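Local coordinates for tyrosine specific protein phosphatase, putative (Trypanosoma brucei, PDB 3M4U) that dephosphorylates the nucleolar protein NOPP44/46, probably acting as a protein tyrosine phosphatase, and serves as a switch in the parasite life cycle, at residues A168-V173 with A206-E211; R174-I179 with R188-Q193. All blocks are in the same frame, centred on the assembly; numbering follows the deposited sequence.

Interaction 1. Residues A168-V173 with A206-E211; sequences AELDIV and AASFDE
L170, in the turn before strand 172-180, and I172, at the start of that strand, pack against S208, A207 and E211 on the first turns of helix 206-217, so the contact joins the start of strand 172-180 in the central sheet of the phosphatase fold to a helix packed against it. The turn enters the strand through a G1 beta bulge formed by D171 and I172, both facing D167, with D171 in a left-handed backbone conformation. The polar core is one bond: S208 OG donates to L170 O at 2.7 Å, approaching well off the C=O direction (110° at the oxygen) and tilted 27° from the carbonyl plane. The S208 rotation that sets OG anti to the carbonyl carbon (chi1 -63°) turns the hydroxyl toward this oxygen. S205 OG, just before the helix, is a further hydrogen-bond partner of S208 OG. Around this bond the leucine forks over the helix: L170 CD2 meets A207 CB at 3.8 Å, while L170 CD1 reaches E211 CB at 3.9 Å, the two side chains crossing at about a right angle. E211 thus offers its aliphatic stem to the apolar side; its chain bends at chi2, and its carboxylate forms a salt bridge with R174. I172 completes the packing from the strand itself, its CD1 lying 4.0 Å from S208 O and 3.9 Å from E211 CG.

Interaction 2. Residues R174-I179 with R188-Q193; sequences RRPLVI and RVLQVQ
Strands 174-179 and 188-193 run antiparallel, their axes 4.7 Å apart at closest approach and at 155°, as the two arms of a beta hairpin in the central sheet of the phosphatase fold. R175-Q191 and L177-V189 are the hydrogen-bonded pairs, each joined by two backbone bonds; R175 N to Q191 O, at 2.8 Å, is nearly linear at the hydrogen (177°). P176 has no N-H to give, and it falls in a non-hydrogen-bonded pair with L190, where none is needed across this hairpin. Its ring lies alongside the leucine, P176 CG 4.0 Å from L190 CD1, on the face that also carries R174 and V192. The other face bears R175, L177, V189 and Q191. Here I179 CD1 approaches V189 CG1 to 3.8 Å, the valine methyl standing between its backbone N and carbonyl carbon (chi1 52°). R175 is extended from CG to NE and reaches diagonally to Q193, while W136 provides a cation-pi partner. The Q193 amide is itself anchored by NE2 to T122 O. Q193 OE1 accepts from R175 NH2 at 2.8 Å, almost in the guanidinium plane. A second, weak bond runs from R175 NH1 to Q193 OE1 at 3.3 Å.

The centres of interactions 1 and 2 lie about 17 Å apart, and strand 172-180 serves both: its first residues belong to interaction 1, the following ones to interaction 2. Along the chain, the 174-179/188-193 pairing is nested inside the loop closed by 168-173 with 206-211, because both of its segments lie between residues 173 and 206. Direct contacts connect the two: the salt bridge from E211 OE2 to R174 NH2, at 2.7 Å, ties helix to hairpin, V173 O and Q193 N probably extend the hairpin ladder at 2.9 Å, and I172 CG2 packs on V192 CG1 at 3.6 Å. The hairpin and helix 206-217 are thus tied together directly near the start of strand 172-180.

Interaction 1. Residues A168-V173 with A206-E211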
ATOM      1  N   ALA A 168       9.364   9.135 -16.616  1.00 43.59           N
ATOM      2  CA  ALA A 168       8.566  10.350 -16.677  1.00 46.60           C
ATOM      3  C   ALA A 168       7.132  10.122 -17.163  1.00 49.17           C
ATOM      4  O   ALA A 168       6.209  10.840 -16.750  1.00 46.67           O
ATOM      5  CB  ALA A 168       9.270  11.404 -17.536  1.00 46.83           C
ATOM      6  N   GLU A 169       6.935   9.137 -18.038  1.00 45.55           N
ATOM      7  CA  GLU A 169       5.590   8.927 -18.585  1.00 49.82           C
ATOM      8  C   GLU A 169       4.672   8.189 -17.611  1.00 42.26           C
ATOM      9  O   GLU A 169       3.460   8.463 -17.531  1.00 42.24           O
ATOM     10  CB  GLU A 169       5.640   8.199 -19.928  1.00 52.37           C
ATOM     11  CG  GLU A 169       6.325   8.988 -21.023  1.00 56.19           C
ATOM     12  CD  GLU A 169       5.892   8.553 -22.411  1.00 60.87           C
ATOM     13  OE1 GLU A 169       5.064   7.618 -22.516  1.00 59.23           O
ATOM     14  OE2 GLU A 169       6.367   9.167 -23.393  1.00 63.04           O
ATOM     15  N   LEU A 170       5.249   7.251 -16.870  1.00 40.26           N
ATOM     16  CA  LEU A 170       4.464   6.487 -15.916  1.00 44.64           C
ATOM     17  C   LEU A 170       4.434   7.149 -14.532  1.00 41.80           C
ATOM     18  O   LEU A 170       3.730   6.684 -13.635  1.00 40.89           O
ATOM     19  CB  LEU A 170       4.980   5.050 -15.829  1.00 39.70           C
ATOM     20  CG  LEU A 170       4.935   4.242 -17.132  1.00 41.63           C
ATOM     21  CD1 LEU A 170       5.403   2.832 -16.855  1.00 37.53           C
ATOM     22  CD2 LEU A 170       3.528   4.238 -17.778  1.00 33.88           C
ATOM     23  N   ASP A 171       5.183   8.239 -14.373  1.00 39.25           N
ATOM     24  CA  ASP A 171       5.278   8.922 -13.079  1.00 39.83           C
ATOM     25  C   ASP A 171       5.714   7.977 -11.949  1.00 39.60           C
ATOM     26  O   ASP A 171       5.134   7.979 -10.850  1.00 34.14           O
ATOM     27  CB  ASP A 171       3.950   9.578 -12.726  1.00 40.60           C
ATOM     28  CG  ASP A 171       3.939  11.051 -13.037  1.00 47.72           C
ATOM     29  OD1 ASP A 171       5.007  11.581 -13.408  1.00 43.24           O
ATOM     30  OD2 ASP A 171       2.868  11.681 -12.894  1.00 48.71           O
ATOM     31  N   ILE A 172       6.745   7.186 -12.240  1.00 33.93           N
ATOM     32  CA  ILE A 172       7.276   6.208 -11.315  1.00 33.81           C
ATOM     33  C   ILE A 172       8.778   6.414 -11.138  1.00 39.79           C
ATOM     34  O   ILE A 172       9.539   6.339 -12.101  1.00 42.87           O
ATOM     35  CB  ILE A 172       6.985   4.767 -11.807  1.00 30.74           C
ATOM     36  CG1 ILE A 172       5.476   4.512 -11.815  1.00 28.65           C
ATOM     37  CG2 ILE A 172       7.745   3.720 -10.982  1.00 30.17           C
ATOM     38  CD1 ILE A 172       5.045   3.214 -12.463  1.00 30.29           C
ATOM     39  N   VAL A 173       9.188   6.691  -9.901  1.00 36.20           N
ATOM     40  CA  VAL A 173      10.595   6.759  -9.527  1.00 38.43           C
ATOM     41  C   VAL A 173      11.033   5.475  -8.825  1.00 36.17           C
ATOM     42  O   VAL A 173      10.336   4.977  -7.939  1.00 36.47           O
ATOM     43  CB  VAL A 173      10.865   7.917  -8.548  1.00 39.95           C
ATOM     44  CG1 VAL A 173      12.375   8.160  -8.420  1.00 34.26           C
ATOM     45  CG2 VAL A 173      10.141   9.173  -9.001  1.00 40.68           C
ATOM     46  N   ALA A 206      -3.703   3.690 -16.688  1.00 33.79           N
ATOM     47  CA  ALA A 206      -3.744   2.242 -16.540  1.00 37.26           C
ATOM     48  C   ALA A 206      -2.350   1.613 -16.606  1.00 39.93           C
ATOM     49  O   ALA A 206      -2.076   0.605 -15.918  1.00 37.19           O
ATOM     50  CB  ALA A 206      -4.644   1.626 -17.589  1.00 36.19           C
ATOM     51  N   ALA A 207      -1.491   2.205 -17.439  1.00 31.33           N
ATOM     52  CA  ALA A 207      -0.166   1.659 -17.707  1.00 34.91           C
ATOM     53  C   ALA A 207       0.730   1.763 -16.473  1.00 34.52           C
ATOM     54  O   ALA A 207       1.503   0.845 -16.184  1.00 33.83           O
ATOM     55  CB  ALA A 207       0.483   2.356 -18.930  1.00 29.85           C
ATOM     56  N   SER A 208       0.628   2.885 -15.759  1.00 33.06           N
ATOM     57  CA  SER A 208       1.311   3.032 -14.472  1.00 34.28           C
ATOM     58  C   SER A 208       0.842   1.943 -13.498  1.00 32.15           C
ATOM     59  O   SER A 208       1.654   1.228 -12.898  1.00 32.35           O
ATOM     60  CB  SER A 208       1.056   4.416 -13.877  1.00 34.12           C
ATOM     61  OG  SER A 208       1.594   5.437 -14.702  1.00 38.80           O
ATOM     62  N   PHE A 209      -0.473   1.805 -13.368  1.00 33.57           N
ATOM     63  CA  PHE A 209      -1.044   0.834 -12.446  1.00 32.66           C
ATOM     64  C   PHE A 209      -0.527  -0.559 -12.763  1.00 35.75           C
ATOM     65  O   PHE A 209      -0.155  -1.318 -11.863  1.00 35.83           O
ATOM     66  CB  PHE A 209      -2.569   0.866 -12.509  1.00 35.41           C
ATOM     67  CG  PHE A 209      -3.235   0.202 -11.338  1.00 39.35           C
ATOM     68  CD1 PHE A 209      -2.896   0.560 -10.033  1.00 34.49           C
ATOM     69  CD2 PHE A 209      -4.210  -0.776 -11.534  1.00 37.32           C
ATOM     70  CE1 PHE A 209      -3.512  -0.054  -8.937  1.00 33.45           C
ATOM     71  CE2 PHE A 209      -4.829  -1.393 -10.442  1.00 36.08           C
ATOM     72  CZ  PHE A 209      -4.473  -1.027  -9.138  1.00 32.99           C
ATOM     73  N   ASP A 210      -0.500  -0.877 -14.053  1.00 36.04           N
ATOM     74  CA  ASP A 210      -0.035  -2.172 -14.528  1.00 36.81           C
ATOM     75  C   ASP A 210       1.452  -2.375 -14.282  1.00 34.49           C
ATOM     76  O   ASP A 210       1.881  -3.470 -13.944  1.00 35.61           O
ATOM     77  CB  ASP A 210      -0.325  -2.331 -16.020  1.00 36.87           C
ATOM     78  CG  ASP A 210      -1.790  -2.563 -16.306  1.00 45.62           C
ATOM     79  OD1 ASP A 210      -2.567  -2.770 -15.338  1.00 46.50           O
ATOM     80  OD2 ASP A 210      -2.163  -2.544 -17.505  1.00 45.99           O
ATOM     81  N   GLU A 211       2.246  -1.335 -14.474  1.00 32.79           N
ATOM     82  CA  GLU A 211       3.656  -1.453 -14.170  1.00 33.85           C
ATOM     83  C   GLU A 211       3.831  -1.806 -12.688  1.00 35.59           C
ATOM     84  O   GLU A 211       4.609  -2.703 -12.339  1.00 34.92           O
ATOM     85  CB  GLU A 211       4.416  -0.173 -14.544  1.00 35.83           C
ATOM     86  CG  GLU A 211       5.908  -0.203 -14.180  1.00 38.62           C
ATOM     87  CD  GLU A 211       6.703  -1.253 -14.945  1.00 46.32           C
ATOM     88  OE1 GLU A 211       6.107  -2.009 -15.752  1.00 49.56           O
ATOM     89  OE2 GLU A 211       7.932  -1.323 -14.740  1.00 45.72           O
TER

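Interaction 2. Residues R174-I179 with R188-Q193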
ATOM      1  N   ARG A 174      12.186   4.944  -9.217  1.00 34.81           N
ATOM      2  CA  ARG A 174      12.793   3.837  -8.491  1.00 36.17           C
ATOM      3  C   ARG A 174      14.012   4.365  -7.732  1.00 39.96           C
ATOM      4  O   ARG A 174      14.880   5.016  -8.326  1.00 36.47           O
ATOM      5  CB  ARG A 174      13.204   2.708  -9.439  1.00 39.40           C
ATOM      6  CG  ARG A 174      12.063   2.115 -10.265  1.00 40.83           C
ATOM      7  CD  ARG A 174      12.602   1.104 -11.273  1.00 46.15           C
ATOM      8  NE  ARG A 174      11.599   0.126 -11.688  1.00 43.64           N
ATOM      9  CZ  ARG A 174      10.641   0.380 -12.570  1.00 43.76           C
ATOM     10  NH1 ARG A 174      10.545   1.587 -13.115  1.00 43.88           N
ATOM     11  NH2 ARG A 174       9.774  -0.561 -12.888  1.00 41.28           N
ATOM     12  N   ARG A 175      14.051   4.114  -6.420  1.00 32.41           N
ATOM     13  CA  ARG A 175      15.160   4.556  -5.584  1.00 35.45           C
ATOM     14  C   ARG A 175      15.816   3.394  -4.848  1.00 36.48           C
ATOM     15  O   ARG A 175      15.320   2.936  -3.818  1.00 40.64           O
ATOM     16  CB  ARG A 175      14.703   5.625  -4.587  1.00 37.64           C
ATOM     17  CG  ARG A 175      14.252   6.937  -5.230  1.00 35.31           C
ATOM     18  CD  ARG A 175      13.866   7.979  -4.173  1.00 34.07           C
ATOM     19  NE  ARG A 175      13.326   9.217  -4.743  1.00 35.67           N
ATOM     20  CZ  ARG A 175      12.026   9.500  -4.852  1.00 37.41           C
ATOM     21  NH1 ARG A 175      11.625  10.657  -5.376  1.00 39.69           N
ATOM     22  NH2 ARG A 175      11.118   8.635  -4.432  1.00 32.69           N
ATOM     23  N   PRO A 176      16.929   2.885  -5.390  1.00 38.30           N
ATOM     24  CA  PRO A 176      17.645   1.882  -4.603  1.00 35.21           C
ATOM     25  C   PRO A 176      18.323   2.571  -3.432  1.00 39.18           C
ATOM     26  O   PRO A 176      19.017   3.573  -3.627  1.00 37.97           O
ATOM     27  CB  PRO A 176      18.668   1.316  -5.598  1.00 43.53           C
ATOM     28  CG  PRO A 176      18.093   1.653  -6.983  1.00 42.10           C
ATOM     29  CD  PRO A 176      17.423   2.980  -6.777  1.00 38.44           C
ATOM     30  N   LEU A 177      18.112   2.046  -2.231  1.00 37.41           N
ATOM     31  CA  LEU A 177      18.573   2.711  -1.021  1.00 41.24           C
ATOM     32  C   LEU A 177      19.356   1.753  -0.158  1.00 41.14           C
ATOM     33  O   LEU A 177      19.209   0.537  -0.278  1.00 44.36           O
ATOM     34  CB  LEU A 177      17.385   3.227  -0.211  1.00 38.14           C
ATOM     35  CG  LEU A 177      16.430   4.158  -0.951  1.00 38.91           C
ATOM     36  CD1 LEU A 177      15.198   4.434  -0.114  1.00 35.14           C
ATOM     37  CD2 LEU A 177      17.123   5.450  -1.311  1.00 37.61           C
ATOM     38  N   VAL A 178      20.186   2.301   0.722  1.00 40.78           N
ATOM     39  CA  VAL A 178      20.810   1.485   1.751  1.00 43.51           C
ATOM     40  C   VAL A 178      20.491   2.053   3.138  1.00 42.55           C
ATOM     41  O   VAL A 178      20.657   3.253   3.391  1.00 40.57           O
ATOM     42  CB  VAL A 178      22.337   1.340   1.543  1.00 43.28           C
ATOM     43  CG1 VAL A 178      22.861   0.154   2.334  1.00 45.43           C
ATOM     44  CG2 VAL A 178      22.667   1.169   0.063  1.00 44.28           C
ATOM     45  N   ILE A 179      20.011   1.177   4.016  1.00 39.85           N
ATOM     46  CA  ILE A 179      19.691   1.533   5.393  1.00 44.80           C
ATOM     47  C   ILE A 179      20.772   1.007   6.322  1.00 50.22           C
ATOM     48  O   ILE A 179      21.072  -0.192   6.311  1.00 48.69           O
ATOM     49  CB  ILE A 179      18.357   0.896   5.866  1.00 47.64           C
ATOM     50  CG1 ILE A 179      17.184   1.268   4.953  1.00 46.88           C
ATOM     51  CG2 ILE A 179      18.035   1.306   7.306  1.00 44.75           C
ATOM     52  CD1 ILE A 179      15.912   0.460   5.275  1.00 39.85           C
ATOM     53  N   ARG A 188      20.008  -3.303   1.798  1.00 45.26           N
ATOM     54  CA  ARG A 188      19.536  -2.621   0.610  1.00 49.27           C
ATOM     55  C   ARG A 188      18.055  -2.896   0.434  1.00 46.27           C
ATOM     56  O   ARG A 188      17.553  -3.977   0.773  1.00 42.08           O
ATOM     57  CB  ARG A 188      20.313  -3.015  -0.642  1.00 48.85           C
ATOM     58  CG  ARG A 188      21.188  -4.227  -0.501  1.00 58.45           C
ATOM     59  CD  ARG A 188      22.004  -4.443  -1.785  1.00 67.31           C
ATOM     60  NE  ARG A 188      22.810  -3.274  -2.151  1.00 64.40           N
ATOM     61  CZ  ARG A 188      24.140  -3.272  -2.207  1.00 65.22           C
ATOM     62  NH1 ARG A 188      24.814  -4.386  -1.925  1.00 63.65           N
ATOM     63  NH2 ARG A 188      24.794  -2.161  -2.545  1.00 43.81           N
ATOM     64  N   VAL A 189      17.361  -1.893  -0.080  1.00 41.26           N
ATOM     65  CA  VAL A 189      15.931  -1.986  -0.272  1.00 43.19           C
ATOM     66  C   VAL A 189      15.582  -1.059  -1.413  1.00 38.87           C
ATOM     67  O   VAL A 189      16.126   0.036  -1.515  1.00 37.06           O
ATOM     68  CB  VAL A 189      15.138  -1.638   1.033  1.00 39.87           C
ATOM     69  CG1 VAL A 189      15.578  -0.314   1.600  1.00 38.02           C
ATOM     70  CG2 VAL A 189      13.618  -1.668   0.786  1.00 40.22           C
ATOM     71  N   LEU A 190      14.705  -1.528  -2.294  1.00 36.90           N
ATOM     72  CA  LEU A 190      14.279  -0.735  -3.435  1.00 38.49           C
ATOM     73  C   LEU A 190      12.918  -0.095  -3.165  1.00 39.56           C
ATOM     74  O   LEU A 190      11.927  -0.804  -2.950  1.00 37.58           O
ATOM     75  CB  LEU A 190      14.185  -1.626  -4.677  1.00 35.47           C
ATOM     76  CG  LEU A 190      13.520  -0.938  -5.870  1.00 38.48           C
ATOM     77  CD1 LEU A 190      14.429   0.147  -6.427  1.00 35.73           C
ATOM     78  CD2 LEU A 190      13.166  -1.944  -6.945  1.00 40.38           C
ATOM     79  N   GLN A 191      12.850   1.234  -3.147  1.00 38.04           N
ATOM     80  CA  GLN A 191      11.532   1.843  -3.098  1.00 36.92           C
ATOM     81  C   GLN A 191      11.080   2.241  -4.488  1.00 35.44           C
ATOM     82  O   GLN A 191      11.864   2.719  -5.303  1.00 32.54           O
ATOM     83  CB  GLN A 191      11.432   3.036  -2.128  1.00 35.84           C
ATOM     84  CG  GLN A 191      11.810   4.353  -2.758  1.00 43.86           C
ATOM     85  CD  GLN A 191      10.867   5.518  -2.456  1.00 35.85           C
ATOM     86  OE1 GLN A 191       9.911   5.416  -1.686  1.00 35.77           O
ATOM     87  NE2 GLN A 191      11.162   6.652  -3.068  1.00 36.29           N
ATOM     88  N   VAL A 192       9.795   2.030  -4.740  1.00 32.72           N
ATOM     89  CA  VAL A 192       9.173   2.493  -5.959  1.00 32.67           C
ATOM     90  C   VAL A 192       8.043   3.466  -5.598  1.00 34.15           C
ATOM     91  O   VAL A 192       7.097   3.093  -4.896  1.00 33.51           O
ATOM     92  CB  VAL A 192       8.650   1.285  -6.785  1.00 36.03           C
ATOM     93  CG1 VAL A 192       7.885   1.736  -8.018  1.00 30.82           C
ATOM     94  CG2 VAL A 192       9.814   0.382  -7.180  1.00 34.29           C
ATOM     95  N   GLN A 193       8.151   4.714  -6.060  1.00 30.90           N
ATOM     96  CA  GLN A 193       7.146   5.721  -5.760  1.00 27.63           C
ATOM     97  C   GLN A 193       6.355   6.098  -6.990  1.00 35.01           C
ATOM     98  O   GLN A 193       6.930   6.452  -8.041  1.00 34.09           O
ATOM     99  CB  GLN A 193       7.778   6.979  -5.157  1.00 29.50           C
ATOM    100  CG  GLN A 193       6.769   7.997  -4.647  1.00 27.64           C
ATOM    101  CD  GLN A 193       7.367   9.386  -4.481  1.00 34.91           C
ATOM    102  OE1 GLN A 193       8.544   9.606  -4.792  1.00 33.17           O
ATOM    103  NE2 GLN A 193       6.558  10.338  -3.991  1.00 30.72           N
TER